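PDB 2HKE: diphosphomevalonate decarboxylase, putative from Trypanosoma brucei, which probably catalyses the ATP-dependent decarboxylation of (R)-5-diphosphomevalonate to isopentenyl diphosphate, a building block for isoprenoids and sterols. Local coordinates for residues 341-344 with 345-348; 271-274 with 275-279; 178-181 with 182-185; 218-221 with 222-225. The protein carries 1 engineered substitution. All blocks are in the same frame, centred on the assembly; numbering follows the deposited sequence.

Interaction 1: 341-344 with 345-348; sequences LPDE and YKKL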
loop_
_atom_site.group_PDB
_atom_site.type_symbol
_atom_site.label_atom_id
_atom_site.label_comp_id
_atom_site.label_asym_id
_atom_site.label_seq_id
_atom_site.Cartn_x
_atom_site.Cartn_y
_atom_site.Cartn_z
ATOM N N LEU A 341 16.036 26.428 6.241
ATOM C CA LEU A 341 15.714 25.621 7.429
ATOM C C LEU A 341 16.308 26.271 8.663
ATOM O O LEU A 341 17.497 26.554 8.689
ATOM C CB LEU A 341 16.292 24.223 7.318
ATOM C CG LEU A 341 15.943 23.246 8.447
ATOM C CD1 LEU A 341 14.538 22.907 8.281
ATOM C CD2 LEU A 341 16.811 21.995 8.455
ATOM N N PRO A 342 15.495 26.524 9.663
ATOM C CA PRO A 342 15.997 27.002 10.950
ATOM C C PRO A 342 17.018 26.085 11.575
ATOM O O PRO A 342 16.896 24.853 11.513
ATOM C CB PRO A 342 14.764 27.025 11.819
ATOM C CG PRO A 342 13.636 27.194 10.858
ATOM C CD PRO A 342 14.028 26.450 9.636
ATOM N N ASP A 343 18.002 26.687 12.255
ATOM C CA ASP A 343 19.078 25.916 12.830
ATOM C C ASP A 343 18.594 24.902 13.849
ATOM O O ASP A 343 19.233 23.881 14.006
ATOM C CB ASP A 343 20.082 26.868 13.514
ATOM C CG ASP A 343 21.456 26.701 12.982
ATOM O OD1 ASP A 343 21.986 25.565 13.069
ATOM O OD2 ASP A 343 21.999 27.701 12.437
ATOM N N GLU A 344 17.492 25.197 14.542
ATOM C CA GLU A 344 16.884 24.301 15.528
ATOM C C GLU A 344 16.554 22.917 14.957
ATOM O O GLU A 344 16.485 21.949 15.712
ATOM C CB GLU A 344 15.597 24.869 16.123
ATOM C CG GLU A 344 14.618 25.418 15.103
ATOM C CD GLU A 344 13.332 26.040 15.657
ATOM O OE1 GLU A 344 12.938 25.782 16.823
ATOM O OE2 GLU A 344 12.676 26.799 14.863
ATOM N N TYR A 345 16.388 22.806 13.644
ATOM C CA TYR A 345 15.973 21.520 13.062
ATOM C C TYR A 345 17.130 20.793 12.422
ATOM O O TYR A 345 16.925 19.837 11.656
ATOM C CB TYR A 345 14.816 21.728 12.063
ATOM C CG TYR A 345 13.659 22.423 12.662
ATOM C CD1 TYR A 345 13.016 21.910 13.786
ATOM C CD2 TYR A 345 13.133 23.562 12.099
ATOM C CE1 TYR A 345 11.936 22.534 14.347
ATOM C CE2 TYR A 345 12.042 24.195 12.674
ATOM C CZ TYR A 345 11.459 23.677 13.805
ATOM O OH TYR A 345 10.381 24.328 14.371
ATOM N N LYS A 346 18.351 21.250 12.682
ATOM C CA LYS A 346 19.524 20.586 12.203
ATOM C C LYS A 346 20.041 19.819 13.421
ATOM O O LYS A 346 19.809 20.208 14.582
ATOM C CB LYS A 346 20.561 21.589 11.676
ATOM C CG LYS A 346 20.086 22.435 10.528
ATOM C CD LYS A 346 21.066 23.570 10.222
ATOM C CE LYS A 346 20.478 24.532 9.177
ATOM N NZ LYS A 346 21.512 25.472 8.694
ATOM N N LYS A 347 20.718 18.724 13.151
ATOM C CA LYS A 347 21.294 17.874 14.171
ATOM C C LYS A 347 20.260 17.499 15.236
ATOM O O LYS A 347 20.468 17.710 16.438
ATOM C CB LYS A 347 22.560 18.547 14.768
ATOM C CG LYS A 347 23.709 18.684 13.751
ATOM C CD LYS A 347 24.416 17.315 13.470
ATOM C CE LYS A 347 25.460 17.379 12.278
ATOM N NZ LYS A 347 24.958 18.003 10.981
ATOM N N LEU A 348 19.154 16.912 14.796
ATOM C CA LEU A 348 18.110 16.498 15.726
ATOM C C LEU A 348 18.387 15.107 16.286
ATOM O O LEU A 348 17.827 14.733 17.283
ATOM C CB LEU A 348 16.742 16.525 15.041
ATOM C CG LEU A 348 16.236 17.898 14.594
ATOM C CD1 LEU A 348 14.937 17.763 13.813
ATOM C CD2 LEU A 348 16.054 18.821 15.788
HETATM O O HOH W 1 19.288 27.316 7.040
HETATM O O HOH W 2 21.102 22.668 15.592
#
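The carbonyl oxygen of Asp343 takes two hydrogen bonds. Lys346 N reaches Asp343 O at 3.1 Å, and a water donates to Asp343 O at 2.7 Å. The same water also donates to Lys346 O, so it bridges the two carbonyls across the turn. One residue back, Tyr345 N bonds to Pro342 O at 3.0 Å. In both backbone bonds the donor sits well above the carbonyl plane. The Glu344 side chain lies along the Tyr345 ring and points the same way. Its CG sits between the backbone N and the carbonyl carbon (chi1 48°), which brings CG over the middle of the ring, 3.7 Å from the Tyr345 centroid. The Glu344 carboxylate then stacks on the ring, with the two planes 20° apart. Pro342 meets the CD2 and CE2 side of the ring, with Pro342 CB 3.8 Å from Tyr345 CD2. Leu341 CD1 packs on Tyr345 CB. Leu341 and Lys346 run past each other in opposite senses, and Leu341 CD2 touches Lys346 CG. Tyr345 also meets Tyr279 edge-to-face. This is a short 3-10 turn in the surface loop between helix 330-338 and strand 358-363, held against helix 267-283 through Tyr345 and Leu348.

Interaction 2: 271-274 with 275-279; sequences AMIR and LVKAY. With SO4 (sulfate ion), chain D.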
loop_
_atom_site.group_PDB
_atom_site.type_symbol
_atom_site.label_atom_id
_atom_site.label_comp_id
_atom_site.label_asym_id
_atom_site.label_seq_id
_atom_site.Cartn_x
_atom_site.Cartn_y
_atom_site.Cartn_z
ATOM N N ALA A 271 16.440 5.284 12.802
ATOM C CA ALA A 271 16.869 6.670 12.865
ATOM C C ALA A 271 15.752 7.610 12.351
ATOM O O ALA A 271 15.586 8.704 12.857
ATOM C CB ALA A 271 18.101 6.850 12.027
ATOM N N MET A 272 15.025 7.174 11.328
ATOM C CA MET A 272 13.887 7.956 10.817
ATOM C C MET A 272 12.830 8.119 11.875
ATOM O O MET A 272 12.259 9.203 12.018
ATOM C CB MET A 272 13.328 7.357 9.511
ATOM C CG MET A 272 14.117 7.764 8.276
ATOM S SD MET A 272 14.092 9.499 7.839
ATOM C CE MET A 272 12.357 9.700 7.283
ATOM N N ILE A 273 12.585 7.076 12.665
ATOM C CA ILE A 273 11.616 7.169 13.727
ATOM C C ILE A 273 12.110 8.220 14.732
ATOM O O ILE A 273 11.370 9.099 15.104
ATOM C CB ILE A 273 11.410 5.824 14.408
ATOM C CG1 ILE A 273 10.687 4.846 13.478
ATOM C CG2 ILE A 273 10.728 6.012 15.766
ATOM C CD1 ILE A 273 10.631 3.446 14.021
ATOM N N ARG A 274 13.373 8.109 15.159
ATOM C CA ARG A 274 13.927 9.067 16.098
ATOM C C ARG A 274 13.861 10.493 15.578
ATOM O O ARG A 274 13.560 11.415 16.365
ATOM C CB ARG A 274 15.381 8.717 16.454
ATOM C CG ARG A 274 15.483 7.408 17.145
ATOM C CD ARG A 274 16.749 7.289 18.008
ATOM N NE ARG A 274 17.948 7.718 17.304
ATOM C CZ ARG A 274 18.618 6.974 16.439
ATOM N NH1 ARG A 274 18.218 5.751 16.168
ATOM N NH2 ARG A 274 19.714 7.459 15.864
ATOM N N LEU A 275 14.139 10.670 14.282
ATOM C CA LEU A 275 14.141 11.996 13.650
ATOM C C LEU A 275 12.744 12.625 13.630
ATOM O O LEU A 275 12.550 13.817 13.986
ATOM C CB LEU A 275 14.684 11.875 12.234
ATOM C CG LEU A 275 14.863 13.157 11.443
ATOM C CD1 LEU A 275 15.568 14.279 12.243
ATOM C CD2 LEU A 275 15.605 12.841 10.171
ATOM N N VAL A 276 11.758 11.852 13.229
ATOM C CA VAL A 276 10.400 12.381 13.217
ATOM C C VAL A 276 10.019 12.791 14.626
ATOM O O VAL A 276 9.451 13.874 14.837
ATOM C CB VAL A 276 9.409 11.359 12.649
ATOM C CG1 VAL A 276 7.966 11.797 12.871
ATOM C CG2 VAL A 276 9.768 11.102 11.185
ATOM N N LYS A 277 10.294 11.923 15.602
ATOM C CA LYS A 277 9.969 12.232 16.988
ATOM C C LYS A 277 10.649 13.503 17.482
ATOM O O LYS A 277 10.026 14.347 18.145
ATOM C CB LYS A 277 10.350 11.058 17.893
ATOM C CG LYS A 277 9.398 9.887 17.749
ATOM C CD LYS A 277 9.861 8.740 18.640
ATOM C CE LYS A 277 8.889 7.585 18.582
ATOM N NZ LYS A 277 9.426 6.460 19.398
ATOM N N ALA A 278 11.930 13.637 17.158
ATOM C CA ALA A 278 12.733 14.788 17.582
ATOM C C ALA A 278 12.255 16.067 16.908
ATOM O O ALA A 278 12.240 17.127 17.511
ATOM C CB ALA A 278 14.192 14.568 17.245
ATOM N N TYR A 279 11.831 15.958 15.655
ATOM C CA TYR A 279 11.256 17.105 14.945
ATOM C C TYR A 279 9.971 17.565 15.598
ATOM O O TYR A 279 9.790 18.729 15.850
ATOM C CB TYR A 279 10.991 16.721 13.505
ATOM C CG TYR A 279 10.431 17.823 12.648
ATOM C CD1 TYR A 279 11.130 19.012 12.486
ATOM C CD2 TYR A 279 9.222 17.675 11.997
ATOM C CE1 TYR A 279 10.646 19.995 11.684
ATOM C CE2 TYR A 279 8.708 18.686 11.191
ATOM C CZ TYR A 279 9.433 19.835 11.044
ATOM O OH TYR A 279 8.930 20.860 10.243
HETATM S S SO4 D . 19.798 10.290 19.054
HETATM O O1 SO4 D . 20.434 9.486 20.089
HETATM O O2 SO4 D . 20.127 11.683 19.265
HETATM O O3 SO4 D . 20.286 9.820 17.753
HETATM O O4 SO4 D . 18.363 10.064 19.152
#
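Residues 271-279 form regular alpha-helix, with each of Leu275, Val276, Lys277 and Ala278 donating its N-H to the carbonyl four residues earlier. They belong to helix 267-283 of the C-terminal domain, which packs against helix 307-317 and against strands 288-291 and 298-303. Met272, Leu275 and Val276 point into that interior. Met272 SD approaches Leu275 CD2 at 4.3 Å, a loose apolar contact. Beyond the helix, Leu275 packs on Met313 and His317, while Val276 reaches Leu288, Tyr290 and Leu300. Val276 CG2 lies 3.2 Å from Met272 O, close beside the carbonyl that Val276 N uses.

Ile273 and Lys277 run side by side and point the same way, one turn apart. The lysine chain is extended beyond CG, which lays its aliphatic part along the isoleucine: Lys277 CE is 3.7 Å from Ile273 CG2. Both side chains also touch Tyr290.

Arg274 stands on the exposed side of the helix. Its chain bends at chi3 (-47°), and this turns the guanidinium edge toward a sulfate, probably from the crystallisation liquor. The same ion accepts a hydrogen bond from Asp350 N. Arg274 NE divides its N-H between two sulfate oxygens, at 3.0 Å from O4 and 3.2 Å from O3. Arg274 NH2 adds a third bond, to sulfate O3 at 3.1 Å.

Interaction 3: 178-181 with 182-185; sequences THWP and EIQV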
loop_
_atom_site.group_PDB
_atom_site.type_symbol
_atom_site.label_atom_id
_atom_site.label_comp_id
_atom_site.label_asym_id
_atom_site.label_seq_id
_atom_site.Cartn_x
_atom_site.Cartn_y
_atom_site.Cartn_z
ATOM N N THR A 178 -11.233 14.093 -2.153
ATOM C CA THR A 178 -11.554 15.490 -1.950
ATOM C C THR A 178 -11.754 15.901 -0.501
ATOM O O THR A 178 -11.823 17.092 -0.204
ATOM C CB THR A 178 -12.840 15.902 -2.743
ATOM O OG1 THR A 178 -13.961 15.296 -2.138
ATOM C CG2 THR A 178 -12.768 15.495 -4.152
ATOM N N HIS A 179 -11.837 14.949 0.429
ATOM C CA HIS A 179 -12.213 15.264 1.797
ATOM C C HIS A 179 -11.127 16.087 2.492
ATOM O O HIS A 179 -11.410 17.082 3.124
ATOM C CB HIS A 179 -12.559 13.995 2.587
ATOM C CG HIS A 179 -12.853 14.248 4.032
ATOM N ND1 HIS A 179 -14.020 14.848 4.468
ATOM C CD2 HIS A 179 -12.123 13.987 5.146
ATOM C CE1 HIS A 179 -13.993 14.942 5.787
ATOM N NE2 HIS A 179 -12.841 14.445 6.221
ATOM N N TRP A 180 -9.875 15.686 2.361
ATOM C CA TRP A 180 -8.780 16.282 3.131
ATOM C C TRP A 180 -7.608 16.537 2.221
ATOM O O TRP A 180 -6.594 15.833 2.295
ATOM C CB TRP A 180 -8.385 15.311 4.264
ATOM C CG TRP A 180 -7.602 15.887 5.427
ATOM C CD1 TRP A 180 -7.068 17.130 5.534
ATOM C CD2 TRP A 180 -7.194 15.179 6.600
ATOM N NE1 TRP A 180 -6.416 17.274 6.724
ATOM C CE2 TRP A 180 -6.478 16.087 7.402
ATOM C CE3 TRP A 180 -7.410 13.883 7.069
ATOM C CZ2 TRP A 180 -5.968 15.736 8.639
ATOM C CZ3 TRP A 180 -6.917 13.525 8.291
ATOM C CH2 TRP A 180 -6.223 14.446 9.081
ATOM N N PRO A 181 -7.744 17.499 1.294
ATOM C CA PRO A 181 -6.712 17.706 0.280
ATOM C C PRO A 181 -5.371 18.171 0.846
ATOM O O PRO A 181 -4.363 18.082 0.168
ATOM C CB PRO A 181 -7.294 18.832 -0.610
ATOM C CG PRO A 181 -8.416 19.423 0.127
ATOM C CD PRO A 181 -8.897 18.402 1.128
ATOM N N GLU A 182 -5.370 18.691 2.074
ATOM C CA GLU A 182 -4.132 19.119 2.705
ATOM C C GLU A 182 -3.177 17.978 3.047
ATOM O O GLU A 182 -1.964 18.164 3.073
ATOM C CB GLU A 182 -4.402 19.898 3.953
ATOM C CG GLU A 182 -5.145 21.157 3.701
ATOM C CD GLU A 182 -6.689 21.016 3.713
ATOM O OE1 GLU A 182 -7.301 19.900 3.713
ATOM O OE2 GLU A 182 -7.311 22.101 3.720
ATOM N N ILE A 183 -3.717 16.815 3.319
ATOM C CA ILE A 183 -2.853 15.702 3.784
ATOM C C ILE A 183 -2.056 15.149 2.609
ATOM O O ILE A 183 -2.538 14.968 1.446
ATOM C CB ILE A 183 -3.671 14.696 4.686
ATOM C CG1 ILE A 183 -2.717 13.837 5.572
ATOM C CG2 ILE A 183 -4.609 13.955 3.850
ATOM C CD1 ILE A 183 -3.402 13.153 6.690
ATOM N N GLN A 184 -0.768 14.929 2.870
ATOM C CA GLN A 184 0.156 14.488 1.843
ATOM C C GLN A 184 0.869 13.266 2.332
ATOM O O GLN A 184 1.012 13.095 3.540
ATOM C CB GLN A 184 1.225 15.553 1.584
ATOM C CG GLN A 184 0.713 16.908 1.088
ATOM C CD GLN A 184 -0.038 16.841 -0.227
ATOM O OE1 GLN A 184 0.505 16.435 -1.232
ATOM N NE2 GLN A 184 -1.290 17.321 -0.237
ATOM N N VAL A 185 1.317 12.436 1.397
ATOM C CA VAL A 185 2.043 11.210 1.744
ATOM C C VAL A 185 3.424 11.253 1.105
ATOM O O VAL A 185 3.563 11.648 -0.073
ATOM C CB VAL A 185 1.330 9.973 1.192
ATOM C CG1 VAL A 185 2.096 8.678 1.581
ATOM C CG2 VAL A 185 -0.117 9.931 1.685
HETATM O O HOH W 3 -9.938 20.084 4.143
HETATM O O HOH W 4 -4.245 14.897 -0.708
HETATM O O HOH W 5 -3.092 17.694 -2.491
#
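Trp180 lays one face of its indole against Ile183. Ile183 CD1 sits over the six-membered ring, 3.9 Å from its centroid and 10° off the ring normal, a CH-pi contact. Ile183 CB lies above the same ring system but nearer the rim. CG1 of Ile183 is anti to the backbone N (chi1 -160°), which carries CD1 out over the benzene part of the indole. The other branch, CG2, is pressed close to Trp180 O at 3.1 Å.

Glu182 meets the indole differently. A bend at chi2 (88°) folds the carboxylate back toward the tryptophan. Glu182 OE1 comes to the ring edge in the plane of the indole, 3.3 Å from Trp180 CD1. The carboxylate is turned steeply against the ring. Glu182 also runs beside the Pro181 ring, and OE1 accepts a bond from a water at 2.7 Å. That water reaches His179 O only weakly.

Trp180 O accepts Ile183 N at 3.2 Å. Another water donates to Pro181 O and accepts from Gln184 NE2, which also makes a weak bond to Glu182 O. Phe237 and Phe155 touch both Trp180 and Ile183, so the pair is part of a larger aromatic cluster. Beyond the turn, Gln184 pairs with Val302 and Val185 with Ser362 through their backbones. The arrangement is a type I beta turn from Trp180 to Ile183, leading directly into strand 183-189, the middle strand of the five-stranded sheet.

Interaction 4: 218-221 with 222-225; sequences SETV and PERM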
loop_
_atom_site.group_PDB
_atom_site.type_symbol
_atom_site.label_atom_id
_atom_site.label_comp_id
_atom_site.label_asym_id
_atom_site.label_seq_id
_atom_site.Cartn_x
_atom_site.Cartn_y
_atom_site.Cartn_z
ATOM N N SER A 218 -8.462 -8.158 19.537
ATOM C CA SER A 218 -9.667 -8.037 20.318
ATOM C C SER A 218 -9.993 -6.613 20.728
ATOM O O SER A 218 -11.152 -6.214 20.714
ATOM C CB SER A 218 -9.516 -8.885 21.585
ATOM O OG SER A 218 -10.752 -8.895 22.245
ATOM N N GLU A 219 -8.987 -5.851 21.134
ATOM C CA GLU A 219 -9.196 -4.539 21.717
ATOM C C GLU A 219 -8.626 -3.403 20.866
ATOM O O GLU A 219 -9.302 -2.429 20.649
ATOM C CB GLU A 219 -8.560 -4.521 23.115
ATOM C CG GLU A 219 -8.604 -3.175 23.832
ATOM C CD GLU A 219 -7.931 -3.186 25.196
ATOM O OE1 GLU A 219 -8.584 -3.546 26.201
ATOM O OE2 GLU A 219 -6.786 -2.762 25.232
ATOM N N THR A 220 -7.396 -3.523 20.406
ATOM C CA THR A 220 -6.648 -2.335 19.986
ATOM C C THR A 220 -7.151 -1.872 18.622
ATOM O O THR A 220 -7.425 -0.708 18.409
ATOM C CB THR A 220 -5.150 -2.600 19.922
ATOM O OG1 THR A 220 -4.698 -3.125 21.195
ATOM C CG2 THR A 220 -4.361 -1.321 19.617
ATOM N N VAL A 221 -7.226 -2.792 17.679
ATOM C CA VAL A 221 -7.644 -2.346 16.307
ATOM C C VAL A 221 -9.039 -1.763 16.358
ATOM O O VAL A 221 -9.260 -0.682 15.823
ATOM C CB VAL A 221 -7.482 -3.422 15.260
ATOM C CG1 VAL A 221 -8.158 -3.000 13.907
ATOM C CG2 VAL A 221 -5.979 -3.716 15.051
ATOM N N PRO A 222 -10.016 -2.461 16.974
ATOM C CA PRO A 222 -11.311 -1.809 17.099
ATOM C C PRO A 222 -11.304 -0.383 17.703
ATOM O O PRO A 222 -12.008 0.507 17.168
ATOM C CB PRO A 222 -12.105 -2.799 17.961
ATOM C CG PRO A 222 -11.556 -4.103 17.628
ATOM C CD PRO A 222 -10.071 -3.859 17.431
ATOM N N GLU A 223 -10.512 -0.163 18.743
ATOM C CA GLU A 223 -10.332 1.157 19.377
ATOM C C GLU A 223 -9.781 2.141 18.318
ATOM O O GLU A 223 -10.320 3.247 18.130
ATOM C CB GLU A 223 -9.291 1.151 20.503
ATOM C CG GLU A 223 -9.639 0.503 21.863
ATOM C CD GLU A 223 -8.431 0.360 22.830
ATOM O OE1 GLU A 223 -7.225 0.318 22.389
ATOM O OE2 GLU A 223 -8.729 0.308 24.058
ATOM N N ARG A 224 -8.718 1.741 17.628
ATOM C CA ARG A 224 -8.033 2.679 16.733
ATOM C C ARG A 224 -8.816 2.962 15.452
ATOM O O ARG A 224 -8.755 4.083 14.923
ATOM C CB ARG A 224 -6.624 2.188 16.402
ATOM C CG ARG A 224 -5.773 2.141 17.622
ATOM C CD ARG A 224 -4.332 1.760 17.325
ATOM N NE ARG A 224 -3.605 1.755 18.610
ATOM C CZ ARG A 224 -2.450 1.165 18.806
ATOM N NH1 ARG A 224 -1.843 0.529 17.837
ATOM N NH2 ARG A 224 -1.900 1.220 20.002
ATOM N N MET A 225 -9.585 1.987 14.979
ATOM C CA MET A 225 -10.508 2.215 13.842
ATOM C C MET A 225 -11.516 3.326 14.183
ATOM O O MET A 225 -11.780 4.194 13.364
ATOM C CB MET A 225 -11.268 0.949 13.453
ATOM C CG MET A 225 -10.375 -0.150 12.809
ATOM S SD MET A 225 -9.693 0.357 11.190
ATOM C CE MET A 225 -11.220 0.712 10.294
HETATM O O HOH W 6 -5.383 -1.601 23.354
#
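Thr220 and Arg224 lie side by side, one turn apart, on helix 213-234 where a pi-type turn at 218-220 meets a proline kink at Pro222. The threonine methyl CG2 sits over the centre of one guanidinium face, 3.2 Å from Arg224 CZ. The arginine is extended from CG to NE, which carries its flat end back along the helix to lie on this methyl. Arg224 NH1 forms salt bridges with Asp250 and Glu247 of helix 237-256. The two acids hold NH1, and Thr220 CG2 covers one face of the group.

Glu219 and Glu223 approach at a slant, with their carboxylate planes 23° apart. Glu219 OE2 is 3.8 Å from Glu223 OE2, close for like charges. One water bridges the two acids and may ease this: it donates to Glu219 OE2 at 2.6 Å and to Glu223 OE1 at 2.8 Å. The same water accepts from Thr220 OG1 at 2.7 Å. Thr220 OG1 also lies in a weak bond with Lys215 O. The closeness of the two acids may raise the affinity of one for a proton.

On the inner side, Val221 and Met225 point the same way, and Val221 CG1 meets Met225 CG at 3.8 Å. Both side chains touch Ile17, and this joins the helix to a loop near the N terminus.

Backbone bonds resume with Glu223 N to Glu219 O, Arg224 N to Thr220 O and Met225 N to Val221 O. Pro222 has no N-H to give to the turn before it. Pro222 CD lies 3.4 Å from CB of Val221, the residue it is bonded to, tighter than usual for two carbons.

Overall arrangement
All four contacts are local and follow one another along the chain, with none nesting or crossing. Interaction 3 comes first and turns the chain into strand 183-189. Interaction 4 follows on helix 213-234, its centre 24 Å from that of interaction 3. Interaction 2 lies on helix 267-283, which packs against strands 288-291 and 298-303. Interaction 1 closes a small turn in the loop after helix 330-338. Only interactions 1 and 2 touch: Leu348 packs on Leu275, Ala278 and Tyr279, and Tyr345 on Tyr279, which ties that loop to the helix. Strand 298-303 is shared ground, touched by side chains of interactions 2 and 3.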